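Local coordinates for protein carbohydrate esterase family 2 (CE2) (Chaetomium olivicolor, PDB 4XVH) that probably removes acetyl groups from xylan and related polysaccharides, pairing an SGNH-type esterase domain with a beta-sandwich domain of carbohydrate-binding type, at residues 24-29 and 75-80; 31-36 and 93-98; 83-88 and 159-164; 121-126 and 136-141. One frame throughout, in Å; residues are numbered along the deposited sequence.

In the fold
From the N terminus the chain first builds a beta sandwich. Contact 1 closes a loop by pairing 24-29 with 75-80 in one sheet; contact 2 pairs 31-36 with 93-98 in the other. These two cross along the chain and touch, Phe26 packing on Ala31 and Thr97. Between 75-80 and 93-98, the loop 83-88 reaches out of the sandwich and meets 159-164, so contact 3 crosses contact 2 and ties the N-terminal domain to the esterase domain beside the bound polyether. Contact 4, joining 121-126 to 136-141, is nested inside the loop closed by contact 3; their centres lie about 11 Å apart, and Glu84 approaches Glu138 between them.

Contact 1. Residues 24-29 and 75-80; sequences FAFTGT and HTVVLR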
loop_
_atom_site.group_PDB
_atom_site.type_symbol
_atom_site.label_atom_id
_atom_site.label_comp_id
_atom_site.label_asym_id
_atom_site.label_seq_id
_atom_site.Cartn_x
_atom_site.Cartn_y
_atom_site.Cartn_z
ATOM N N PHE A 24 -10.151 15.446 7.966
ATOM C CA PHE A 24 -10.568 16.798 8.311
ATOM C C PHE A 24 -11.372 16.754 9.597
ATOM O O PHE A 24 -11.634 15.670 10.151
ATOM C CB PHE A 24 -11.359 17.452 7.151
ATOM C CG PHE A 24 -12.644 16.728 6.755
ATOM C CD1 PHE A 24 -12.627 15.721 5.802
ATOM C CD2 PHE A 24 -13.871 17.107 7.307
ATOM C CE1 PHE A 24 -13.822 15.067 5.424
ATOM C CE2 PHE A 24 -15.078 16.463 6.949
ATOM C CZ PHE A 24 -15.052 15.446 6.001
ATOM N N ALA A 25 -11.712 17.926 10.112
ATOM C CA ALA A 25 -12.562 17.987 11.282
ATOM C C ALA A 25 -13.574 19.092 11.053
ATOM O O ALA A 25 -13.304 20.049 10.307
ATOM C CB ALA A 25 -11.740 18.234 12.542
ATOM N N PHE A 26 -14.748 18.961 11.658
ATOM C CA PHE A 26 -15.748 19.995 11.519
ATOM C C PHE A 26 -16.527 20.120 12.817
ATOM O O PHE A 26 -16.474 19.236 13.688
ATOM C CB PHE A 26 -16.698 19.698 10.348
ATOM C CG PHE A 26 -17.611 18.518 10.585
ATOM C CD1 PHE A 26 -17.151 17.215 10.410
ATOM C CD2 PHE A 26 -18.930 18.709 10.956
ATOM C CE1 PHE A 26 -17.978 16.132 10.619
ATOM C CE2 PHE A 26 -19.771 17.627 11.177
ATOM C CZ PHE A 26 -19.304 16.339 11.010
ATOM N N THR A 27 -17.254 21.220 12.953
ATOM C CA THR A 27 -18.237 21.258 14.003
ATOM C C THR A 27 -19.615 21.455 13.379
ATOM O O THR A 27 -19.812 22.283 12.499
ATOM C CB THR A 27 -17.910 22.332 15.037
ATOM O OG1 THR A 27 -18.821 22.205 16.134
ATOM C CG2 THR A 27 -18.002 23.716 14.438
ATOM N N GLY A 28 -20.557 20.620 13.793
ATOM C CA GLY A 28 -21.882 20.627 13.200
ATOM C C GLY A 28 -22.523 19.269 13.403
ATOM O O GLY A 28 -22.161 18.553 14.336
ATOM N N THR A 29 -23.474 18.919 12.539
ATOM C CA THR A 29 -24.144 17.628 12.626
ATOM C C THR A 29 -23.818 16.724 11.435
ATOM O O THR A 29 -24.075 15.521 11.471
ATOM C CB THR A 29 -25.656 17.803 12.722
ATOM O OG1 THR A 29 -26.099 18.600 11.624
ATOM C CG2 THR A 29 -26.020 18.533 14.004
ATOM N N HIS A 75 -16.431 16.995 15.215
ATOM C CA HIS A 75 -16.216 15.616 14.793
ATOM C C HIS A 75 -14.975 15.553 13.893
ATOM O O HIS A 75 -14.620 16.556 13.269
ATOM C CB HIS A 75 -17.443 15.061 14.068
ATOM C CG HIS A 75 -18.663 15.015 14.932
ATOM N ND1 HIS A 75 -18.886 14.010 15.852
ATOM C CD2 HIS A 75 -19.692 15.886 15.063
ATOM C CE1 HIS A 75 -20.013 14.260 16.503
ATOM N NE2 HIS A 75 -20.524 15.388 16.036
ATOM N N THR A 76 -14.299 14.404 13.895
ATOM C CA THR A 76 -13.174 14.155 13.001
ATOM C C THR A 76 -13.620 13.160 11.948
ATOM O O THR A 76 -14.434 12.266 12.213
ATOM C CB THR A 76 -11.930 13.586 13.726
ATOM O OG1 THR A 76 -12.263 12.325 14.332
ATOM C CG2 THR A 76 -11.410 14.543 14.796
ATOM N N VAL A 77 -13.080 13.313 10.747
ATOM C CA VAL A 77 -13.391 12.419 9.643
ATOM C C VAL A 77 -12.092 12.003 8.957
ATOM O O VAL A 77 -11.272 12.855 8.569
ATOM C CB VAL A 77 -14.329 13.079 8.614
ATOM C CG1 VAL A 77 -14.633 12.126 7.508
ATOM C CG2 VAL A 77 -15.631 13.553 9.291
ATOM N N VAL A 78 -11.902 10.693 8.839
ATOM C CA VAL A 78 -10.789 10.142 8.051
ATOM C C VAL A 78 -11.341 9.142 7.048
ATOM O O VAL A 78 -12.023 8.178 7.424
ATOM C CB VAL A 78 -9.732 9.465 8.941
ATOM C CG1 VAL A 78 -8.621 8.790 8.089
ATOM C CG2 VAL A 78 -9.121 10.487 9.884
ATOM N N LEU A 79 -11.103 9.414 5.773
ATOM C CA LEU A 79 -11.466 8.517 4.679
ATOM C C LEU A 79 -10.230 7.888 4.075
ATOM O O LEU A 79 -9.308 8.618 3.668
ATOM C CB LEU A 79 -12.205 9.296 3.574
ATOM C CG LEU A 79 -12.601 8.519 2.311
ATOM C CD1 LEU A 79 -13.809 7.667 2.637
ATOM C CD2 LEU A 79 -12.935 9.457 1.135
ATOM N N ARG A 80 -10.219 6.564 3.950
ATOM C CA ARG A 80 -9.113 5.907 3.281
ATOM C C ARG A 80 -9.535 4.809 2.312
ATOM O O ARG A 80 -10.413 4.005 2.641
ATOM C CB ARG A 80 -8.174 5.334 4.309
ATOM C CG ARG A 80 -7.209 6.392 4.836
ATOM C CD ARG A 80 -6.279 5.729 5.732
ATOM N NE ARG A 80 -5.357 6.605 6.459
ATOM C CZ ARG A 80 -4.235 7.123 5.965
ATOM N NH1 ARG A 80 -3.927 6.973 4.686
ATOM N NH2 ARG A 80 -3.439 7.830 6.751
#
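Phe24 and Phe26 both turn CG between the backbone N and the carbonyl carbon (chi1 61° and 69°), a crowded position that lays each ring over toward the neighbouring strand and onto Val77 and His75. Val77 CB sits over one face of the Phe24 ring, 3.6 Å from Phe24 CZ, in a CH-pi contact displaced toward the rim. The other ring meets the same valine differently: Val77 CG2 comes in at the edge of the Phe26 ring, 3.7 Å from Phe26 CE1. That CE1 atom also touches His75 CB, while the imidazole crosses the phenyl at a slant. Beneath the side chains the strands pair antiparallel. Phe26 and His75 exchange two backbone bonds, the shorter from His75 N to Phe26 O at 2.7 Å, and Phe24 and Val77 exchange another two. The apolar face covers Ala31 and Ile33 of the opposing sheet, as expected inside a beta sandwich. Beyond the strands, His75 ND1 bonds to Asp49 OD2 and His75 NE2 to the carbonyl of Arg71. Since both partners accept, the imidazole probably carries two protons, and its positive charge would be balanced by Asp49 within an otherwise apolar, buried layer.

Contact 2. Residues 31-36 and 93-98; sequences ATIGIA and GNITTD
The carbonyl oxygen of Thr96 is gripped from the opposite strand by two successive residues: Thr32 N donates to Thr96 O at 2.8 Å, and the CA of Ala31 adds a C-H...O contact of 3.2 Å to Thr96 O. Thr32 O likewise takes the N-H of Thr96, and Ile95 CA lies 3.3 Å from Thr32 O. On the face of Ala31, Ile33, Ile95 and Thr97, the two isoleucines run side by side in the same direction, and Ile33 CG2 touches Ile95 CD1 at 4.1 Å. Ile95 sends CG2 opposite its backbone N (chi1 -56° for CG1), which brings CG2 within 3.6 Å of Thr32 O. Ile33 and Ile95 both press on Phe24 of the second sheet, making this one wall of the sandwich. Thr32 OG1, on the other face, bonds to Ser65 OG. Pairing is less regular toward Gly93, where Asn94 O accepts from Gly34 N and Gly34 O takes the N-H of Gly93 at 2.9 Å. Thr32 and Thr96 thus exchange two bonds of regular antiparallel type, whereas the N-H of Gly93 points almost straight at Gly34 O but reaches it from well above the carbonyl plane, 63° out.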
loop_
_atom_site.group_PDB
_atom_site.type_symbol
_atom_site.label_atom_id
_atom_site.label_comp_id
_atom_site.label_asym_id
_atom_site.label_seq_id
_atom_site.Cartn_x
_atom_site.Cartn_y
_atom_site.Cartn_z
ATOM N N ALA A 31 -21.204 16.219 7.575
ATOM C CA ALA A 31 -20.254 16.616 6.532
ATOM C C ALA A 31 -20.405 15.695 5.322
ATOM O O ALA A 31 -20.772 14.522 5.456
ATOM C CB ALA A 31 -18.811 16.589 7.059
ATOM N N THR A 32 -20.135 16.233 4.138
ATOM C CA THR A 32 -20.205 15.423 2.922
ATOM C C THR A 32 -18.936 15.567 2.097
ATOM O O THR A 32 -18.486 16.679 1.806
ATOM C CB THR A 32 -21.423 15.796 2.042
ATOM O OG1 THR A 32 -22.628 15.705 2.813
ATOM C CG2 THR A 32 -21.525 14.840 0.853
ATOM N N ILE A 33 -18.340 14.426 1.760
ATOM C CA ILE A 33 -17.203 14.384 0.850
ATOM C C ILE A 33 -17.730 14.202 -0.549
ATOM O O ILE A 33 -18.095 13.110 -0.925
ATOM C CB ILE A 33 -16.242 13.254 1.194
ATOM C CG1 ILE A 33 -15.817 13.356 2.651
ATOM C CG2 ILE A 33 -15.039 13.296 0.270
ATOM C CD1 ILE A 33 -15.187 12.100 3.172
ATOM N N GLY A 34 -17.806 15.291 -1.307
ATOM C CA GLY A 34 -18.331 15.211 -2.652
ATOM C C GLY A 34 -17.503 14.282 -3.530
ATOM O O GLY A 34 -16.312 14.119 -3.332
ATOM N N ILE A 35 -18.152 13.676 -4.510
ATOM C CA ILE A 35 -17.473 12.828 -5.470
ATOM C C ILE A 35 -17.720 13.369 -6.866
ATOM O O ILE A 35 -18.860 13.489 -7.301
ATOM C CB ILE A 35 -17.950 11.370 -5.366
ATOM C CG1 ILE A 35 -17.466 10.780 -4.030
ATOM C CG2 ILE A 35 -17.469 10.541 -6.569
ATOM C CD1 ILE A 35 -17.736 9.306 -3.859
ATOM N N ALA A 36 -16.641 13.706 -7.554
ATOM C CA ALA A 36 -16.740 14.248 -8.893
ATOM C C ALA A 36 -17.093 13.131 -9.862
ATOM O O ALA A 36 -17.992 13.269 -10.675
ATOM C CB ALA A 36 -15.436 14.938 -9.287
ATOM N N GLY A 93 -14.618 15.514 -5.242
ATOM C CA GLY A 93 -15.117 16.860 -5.487
ATOM C C GLY A 93 -14.838 17.767 -4.294
ATOM O O GLY A 93 -13.747 17.718 -3.710
ATOM N N ASN A 94 -15.809 18.592 -3.921
ATOM C CA ASN A 94 -15.639 19.445 -2.755
ATOM C C ASN A 94 -16.222 18.862 -1.466
ATOM O O ASN A 94 -17.181 18.099 -1.489
ATOM C CB ASN A 94 -16.242 20.805 -3.033
ATOM C CG ASN A 94 -15.477 21.554 -4.106
ATOM O OD1 ASN A 94 -14.245 21.541 -4.134
ATOM N ND2 ASN A 94 -16.216 22.264 -4.973
ATOM N N ILE A 95 -15.607 19.225 -0.347
ATOM C CA ILE A 95 -16.041 18.761 0.951
ATOM C C ILE A 95 -16.817 19.851 1.651
ATOM O O ILE A 95 -16.352 20.987 1.728
ATOM C CB ILE A 95 -14.858 18.330 1.805
ATOM C CG1 ILE A 95 -14.064 17.267 1.028
ATOM C CG2 ILE A 95 -15.361 17.842 3.173
ATOM C CD1 ILE A 95 -12.987 16.543 1.812
ATOM N N THR A 96 -18.005 19.507 2.147
ATOM C CA THR A 96 -18.894 20.503 2.750
ATOM C C THR A 96 -19.344 20.047 4.137
ATOM O O THR A 96 -19.251 18.877 4.457
ATOM C CB THR A 96 -20.134 20.754 1.884
ATOM O OG1 THR A 96 -20.837 19.519 1.708
ATOM C CG2 THR A 96 -19.746 21.315 0.523
ATOM N N THR A 97 -19.806 20.988 4.953
ATOM C CA THR A 97 -20.397 20.664 6.249
ATOM C C THR A 97 -21.615 21.536 6.484
ATOM O O THR A 97 -21.756 22.577 5.849
ATOM C CB THR A 97 -19.407 20.859 7.419
ATOM O OG1 THR A 97 -20.085 20.602 8.651
ATOM C CG2 THR A 97 -18.874 22.282 7.457
ATOM N N ASP A 98 -22.493 21.117 7.385
ATOM C CA ASP A 98 -23.627 21.953 7.757
ATOM C C ASP A 98 -23.262 22.960 8.850
ATOM O O ASP A 98 -24.096 23.747 9.275
ATOM C CB ASP A 98 -24.811 21.096 8.194
ATOM C CG ASP A 98 -24.583 20.401 9.532
ATOM O OD1 ASP A 98 -23.426 20.230 9.968
ATOM O OD2 ASP A 98 -25.588 19.995 10.141
#

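Contact 3. Residues 83-88 and 159-164; sequences SEPAYG and VAWSGK. With PEU (2,5,8,11,14,17,20,23,26,29,32,35,38,41,44,47,50,53,56,59,62,65,68,71,74,77,80-heptacosaoxadooctacontan-82-ol), chain C.
Glu84 reaches across to Ser162 with its whole length. From CB, the first torsion places CG between the backbone N and the carbonyl carbon (chi1 70°), and CG meets the edge of the Tyr87 ring in its plane. The chain then runs extended to CD, which lies 3.2 Å from Ser162 OG. At the tip the carboxylate splits its work: OE1 of Glu84 accepts the backbone N-H of Ser162 at 2.7 Å, nearly straight at 169°, and OE2 of Glu84 accepts from Ser162 OG at 2.6 Å. Each oxygen uses its syn lone pair, so a single residue is clasped from backbone and hydroxyl together. OE2 also comes close to Glu138 OE2, so one of these two acids is probably protonated. This clasp holds the type II turn 161-164, whose Gly163 probably corresponds to the block II glycine of SGNH hydrolases. Gly163 N donates to the polyether oxygen OAW at 2.9 Å, and Asn215 bonds the same ligand; in relatives these two positions, with the backbone N-H of the nucleophilic serine, form the oxyanion hole, as they probably do here near Ser118 and His306. Trp161 is sandwiched, with Pro85 CB over one face and Lys164 CE over the other. Ala86 CB approaches Trp161 NE1 at 3.8 Å. Ligand atom OAK lies over a face of the Tyr87 ring, 3.8 Å from Tyr87 CZ.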
loop_
_atom_site.group_PDB
_atom_site.type_symbol
_atom_site.label_atom_id
_atom_site.label_comp_id
_atom_site.label_asym_id
_atom_site.label_seq_id
_atom_site.Cartn_x
_atom_site.Cartn_y
_atom_site.Cartn_z
ATOM N N SER A 83 -8.920 -0.212 -1.552
ATOM C CA SER A 83 -8.687 -0.973 -2.774
ATOM C C SER A 83 -7.695 -0.304 -3.713
ATOM O O SER A 83 -7.088 0.721 -3.367
ATOM C CB SER A 83 -10.021 -1.205 -3.515
ATOM O OG SER A 83 -10.670 0.030 -3.785
ATOM N N GLU A 84 -7.550 -0.847 -4.921
ATOM C CA GLU A 84 -6.396 -0.485 -5.756
ATOM C C GLU A 84 -6.797 -0.006 -7.160
ATOM O O GLU A 84 -7.922 -0.234 -7.605
ATOM C CB GLU A 84 -5.449 -1.693 -5.865
ATOM C CG GLU A 84 -6.067 -2.834 -6.712
ATOM C CD GLU A 84 -5.126 -4.023 -6.841
ATOM O OE1 GLU A 84 -4.047 -3.859 -7.478
ATOM O OE2 GLU A 84 -5.461 -5.097 -6.281
ATOM N N PRO A 85 -5.871 0.652 -7.861
ATOM C CA PRO A 85 -6.221 1.238 -9.158
ATOM C C PRO A 85 -6.734 0.233 -10.181
ATOM O O PRO A 85 -7.554 0.603 -11.025
ATOM C CB PRO A 85 -4.901 1.857 -9.648
ATOM C CG PRO A 85 -3.933 1.737 -8.543
ATOM C CD PRO A 85 -4.566 1.113 -7.361
ATOM N N ALA A 86 -6.285 -1.013 -10.089
ATOM C CA ALA A 86 -6.648 -2.000 -11.097
ATOM C C ALA A 86 -8.158 -2.206 -11.151
ATOM O O ALA A 86 -8.678 -2.573 -12.192
ATOM C CB ALA A 86 -5.957 -3.347 -10.833
ATOM N N TYR A 87 -8.848 -1.978 -10.030
ATOM C CA TYR A 87 -10.294 -2.204 -9.972
ATOM C C TYR A 87 -11.083 -0.927 -10.268
ATOM O O TYR A 87 -12.218 -0.990 -10.732
ATOM C CB TYR A 87 -10.709 -2.768 -8.607
ATOM C CG TYR A 87 -10.374 -4.238 -8.434
ATOM C CD1 TYR A 87 -11.226 -5.234 -8.912
ATOM C CD2 TYR A 87 -9.179 -4.632 -7.824
ATOM C CE1 TYR A 87 -10.905 -6.578 -8.770
ATOM C CE2 TYR A 87 -8.856 -5.987 -7.673
ATOM C CZ TYR A 87 -9.723 -6.950 -8.148
ATOM O OH TYR A 87 -9.375 -8.285 -7.994
ATOM N N GLY A 88 -10.483 0.227 -9.974
ATOM C CA GLY A 88 -11.092 1.516 -10.312
ATOM C C GLY A 88 -10.479 2.635 -9.498
ATOM O O GLY A 88 -9.494 2.422 -8.800
ATOM N N VAL A 159 2.296 2.648 -2.432
ATOM C CA VAL A 159 2.378 2.587 -3.876
ATOM C C VAL A 159 2.476 1.131 -4.246
ATOM O O VAL A 159 3.545 0.536 -4.137
ATOM C CB VAL A 159 3.584 3.355 -4.435
ATOM C CG1 VAL A 159 3.551 3.302 -5.967
ATOM C CG2 VAL A 159 3.511 4.802 -3.988
ATOM N N ALA A 160 1.357 0.551 -4.670
ATOM C CA ALA A 160 1.297 -0.901 -4.858
ATOM C C ALA A 160 0.241 -1.265 -5.854
ATOM O O ALA A 160 -0.745 -0.545 -5.993
ATOM C CB ALA A 160 1.028 -1.591 -3.544
ATOM N N TRP A 161 0.430 -2.391 -6.548
ATOM C CA TRP A 161 -0.470 -2.755 -7.638
ATOM C C TRP A 161 -0.415 -4.290 -7.734
ATOM O O TRP A 161 0.670 -4.853 -7.806
ATOM C CB TRP A 161 -0.015 -2.081 -8.951
ATOM C CG TRP A 161 -0.905 -2.254 -10.141
ATOM C CD1 TRP A 161 -1.464 -3.419 -10.608
ATOM C CD2 TRP A 161 -1.330 -1.214 -11.043
ATOM N NE1 TRP A 161 -2.230 -3.152 -11.740
ATOM C CE2 TRP A 161 -2.156 -1.810 -12.022
ATOM C CE3 TRP A 161 -1.099 0.168 -11.106
ATOM C CZ2 TRP A 161 -2.743 -1.068 -13.061
ATOM C CZ3 TRP A 161 -1.676 0.900 -12.144
ATOM C CH2 TRP A 161 -2.487 0.283 -13.101
ATOM N N SER A 162 -1.567 -4.951 -7.697
ATOM C CA SER A 162 -1.571 -6.415 -7.691
ATOM C C SER A 162 -0.958 -6.978 -8.973
ATOM O O SER A 162 -1.228 -6.475 -10.068
ATOM C CB SER A 162 -2.988 -6.953 -7.504
ATOM O OG SER A 162 -3.386 -6.670 -6.168
ATOM N N GLY A 163 -0.131 -8.006 -8.811
ATOM C CA GLY A 163 0.430 -8.740 -9.931
ATOM C C GLY A 163 1.755 -8.174 -10.390
ATOM O O GLY A 163 2.412 -8.772 -11.240
ATOM N N LYS A 164 2.161 -7.037 -9.814
ATOM C CA LYS A 164 3.341 -6.350 -10.295
ATOM C C LYS A 164 4.604 -6.871 -9.655
ATOM O O LYS A 164 4.621 -7.302 -8.503
ATOM C CB LYS A 164 3.227 -4.844 -10.064
ATOM C CG LYS A 164 2.081 -4.205 -10.846
ATOM C CD LYS A 164 2.290 -4.354 -12.363
ATOM C CE LYS A 164 1.297 -3.471 -13.127
ATOM N NZ LYS A 164 1.503 -3.563 -14.609
HETATM C CAA PEU C . -11.280 -0.416 -14.713
HETATM O OAB PEU C . -11.169 -1.832 -14.943
HETATM C CAC PEU C . -10.685 -2.157 -16.304
HETATM C CAD PEU C . -10.504 -3.653 -16.761
HETATM O OAE PEU C . -11.731 -4.422 -16.727
HETATM C CAF PEU C . -12.296 -4.581 -15.387
HETATM C CAG PEU C . -11.655 -5.514 -14.345
HETATM O OAH PEU C . -10.271 -5.323 -14.014
HETATM C CAI PEU C . -9.885 -6.166 -12.892
HETATM C CAJ PEU C . -8.368 -6.213 -12.675
HETATM O OAK PEU C . -8.038 -7.023 -11.515
HETATM C CAL PEU C . -6.653 -7.419 -11.589
HETATM C CAM PEU C . -6.192 -8.292 -10.427
HETATM O OAN PEU C . -4.891 -8.742 -10.855
HETATM C CAO PEU C . -4.270 -9.697 -9.966
HETATM C CAP PEU C . -3.302 -10.308 -10.958
HETATM O OAQ PEU C . -2.350 -11.376 -10.726
HETATM C CAR PEU C . -2.834 -12.635 -10.162
HETATM C CAS PEU C . -3.147 -12.769 -8.650
HETATM O OAT PEU C . -1.968 -12.586 -7.769
HETATM C CAU PEU C . -1.321 -11.278 -7.810
HETATM C CAV PEU C . -0.095 -11.215 -6.875
HETATM O OAW PEU C . 0.606 -9.947 -6.809
#

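Contact 4. Residues 121-126 and 136-141; sequences VGYGLD and ALEDNP
The ring of Tyr123 and the carboxylate of Glu138 meet at a slant, their planes 61° apart, with Glu138 OE2 4.0 Å from Tyr123 CD2. Elsewhere round that ring lie the imidazole of His306 and the bound polyether, while Tyr123 OH bonds to Asp304. Glu138 OE1 touches Val121 CG1, and Glu138 OE2 bonds to Asn133. A second flat pair sits at the far end: the carboxylates of Asp126 and Asp139 are turned 73° to each other, with Asp126 OD1 2.7 Å from Asp139 OD2. One of the two acids is probably protonated, and Arg82, salt-bridged to Asp126 OD2, would ease the remaining charge. The third flat group, the amide of Asn140, keeps Val121 O near its plane, yet Asn140 ND2 reaches that oxygen from above the carbonyl plane at 3.0 Å. CG of Asn140 is opposite the backbone N (chi1 -174°), which carries the amide back to the end of helix 118-121. Backbone bonds Asp139 N to Gly122 O (3.2 Å) and Asp126 N to Leu137 O (3.0 Å) fall at the first residue of the type II turn 122-125 and just after its last. Leu125 packs on Ala309 and His312 of helix 309-327, and Val121 and Asn140 lean on Ala160 and Val158 of strand 155-160; both segments, parts of the one loop between helices 118-121 and 144-151, lie between helix 309-327 and the edge of the parallel sheet.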
loop_
_atom_site.group_PDB
_atom_site.type_symbol
_atom_site.label_atom_id
_atom_site.label_comp_id
_atom_site.label_asym_id
_atom_site.label_seq_id
_atom_site.Cartn_x
_atom_site.Cartn_y
_atom_site.Cartn_z
ATOM N N VAL A 121 -1.013 -4.105 -1.320
ATOM C CA VAL A 121 -2.354 -3.586 -1.540
ATOM C C VAL A 121 -3.294 -4.011 -0.419
ATOM O O VAL A 121 -4.032 -3.193 0.130
ATOM C CB VAL A 121 -2.957 -4.098 -2.866
ATOM C CG1 VAL A 121 -4.466 -3.792 -2.909
ATOM C CG2 VAL A 121 -2.227 -3.480 -4.075
ATOM N N GLY A 122 -3.244 -5.301 -0.079
ATOM C CA GLY A 122 -4.272 -5.889 0.755
ATOM C C GLY A 122 -5.285 -6.699 -0.027
ATOM O O GLY A 122 -6.423 -6.818 0.379
ATOM N N TYR A 123 -4.849 -7.231 -1.163
ATOM C CA TYR A 123 -5.635 -8.166 -1.986
ATOM C C TYR A 123 -6.276 -9.257 -1.138
ATOM O O TYR A 123 -5.566 -9.956 -0.406
ATOM C CB TYR A 123 -4.691 -8.789 -3.029
ATOM C CG TYR A 123 -5.313 -9.686 -4.076
ATOM C CD1 TYR A 123 -5.734 -10.978 -3.750
ATOM C CD2 TYR A 123 -5.444 -9.252 -5.396
ATOM C CE1 TYR A 123 -6.289 -11.808 -4.695
ATOM C CE2 TYR A 123 -5.994 -10.080 -6.372
ATOM C CZ TYR A 123 -6.420 -11.357 -6.013
ATOM O OH TYR A 123 -6.981 -12.196 -6.949
ATOM N N GLY A 124 -7.592 -9.449 -1.241
ATOM C CA GLY A 124 -8.203 -10.639 -0.643
ATOM C C GLY A 124 -8.198 -10.718 0.878
ATOM O O GLY A 124 -8.610 -11.736 1.457
ATOM N N LEU A 125 -7.772 -9.627 1.528
ATOM C CA LEU A 125 -7.487 -9.650 2.968
ATOM C C LEU A 125 -8.732 -10.013 3.802
ATOM O O LEU A 125 -8.656 -10.814 4.738
ATOM C CB LEU A 125 -6.915 -8.288 3.395
ATOM C CG LEU A 125 -6.250 -8.171 4.771
ATOM C CD1 LEU A 125 -5.297 -6.943 4.787
ATOM C CD2 LEU A 125 -7.287 -8.079 5.928
ATOM N N ASP A 126 -9.879 -9.425 3.455
ATOM C CA ASP A 126 -11.105 -9.670 4.212
ATOM C C ASP A 126 -11.798 -10.937 3.733
ATOM O O ASP A 126 -12.877 -11.277 4.235
ATOM C CB ASP A 126 -12.093 -8.489 4.075
ATOM C CG ASP A 126 -11.708 -7.270 4.925
ATOM O OD1 ASP A 126 -10.585 -7.198 5.421
ATOM O OD2 ASP A 126 -12.543 -6.351 5.085
ATOM N N ALA A 136 -14.242 -4.613 -2.726
ATOM C CA ALA A 136 -14.844 -4.617 -1.383
ATOM C C ALA A 136 -14.043 -5.490 -0.396
ATOM O O ALA A 136 -13.974 -5.174 0.783
ATOM C CB ALA A 136 -16.297 -5.091 -1.446
ATOM N N LEU A 137 -13.413 -6.558 -0.886
ATOM C CA LEU A 137 -12.675 -7.480 0.002
ATOM C C LEU A 137 -11.238 -7.033 0.259
ATOM O O LEU A 137 -10.578 -7.511 1.188
ATOM C CB LEU A 137 -12.681 -8.894 -0.566
ATOM C CG LEU A 137 -14.071 -9.571 -0.488
ATOM C CD1 LEU A 137 -14.041 -10.991 -1.042
ATOM C CD2 LEU A 137 -14.607 -9.605 0.959
ATOM N N GLU A 138 -10.732 -6.139 -0.587
ATOM C CA GLU A 138 -9.411 -5.586 -0.353
ATOM C C GLU A 138 -9.461 -4.713 0.894
ATOM O O GLU A 138 -10.480 -4.071 1.159
ATOM C CB GLU A 138 -8.937 -4.797 -1.583
ATOM C CG GLU A 138 -8.839 -5.695 -2.793
ATOM C CD GLU A 138 -8.013 -5.080 -3.892
ATOM O OE1 GLU A 138 -8.114 -3.839 -4.041
ATOM O OE2 GLU A 138 -7.260 -5.836 -4.582
ATOM N N ASP A 139 -8.367 -4.649 1.646
ATOM C CA ASP A 139 -8.428 -3.905 2.900
ATOM C C ASP A 139 -7.063 -3.304 3.228
ATOM O O ASP A 139 -6.390 -3.754 4.151
ATOM C CB ASP A 139 -8.907 -4.825 4.043
ATOM C CG ASP A 139 -9.389 -4.060 5.273
ATOM O OD1 ASP A 139 -9.022 -2.875 5.428
ATOM O OD2 ASP A 139 -10.149 -4.652 6.103
ATOM N N ASN A 140 -6.656 -2.293 2.457
ATOM C CA ASN A 140 -5.341 -1.710 2.653
ATOM C C ASN A 140 -5.130 -1.250 4.100
ATOM O O ASN A 140 -4.025 -1.382 4.591
ATOM C CB ASN A 140 -5.101 -0.530 1.679
ATOM C CG ASN A 140 -3.663 0.005 1.756
ATOM O OD1 ASN A 140 -3.428 1.142 2.205
ATOM N ND2 ASN A 140 -2.686 -0.831 1.339
ATOM N N PRO A 141 -6.172 -0.696 4.778
ATOM C CA PRO A 141 -5.916 -0.222 6.156
ATOM C C PRO A 141 -5.541 -1.339 7.146
ATOM O O PRO A 141 -5.114 -1.025 8.286
ATOM C CB PRO A 141 -7.241 0.426 6.568
ATOM C CG PRO A 141 -7.863 0.920 5.262
ATOM C CD PRO A 141 -7.449 -0.155 4.236
#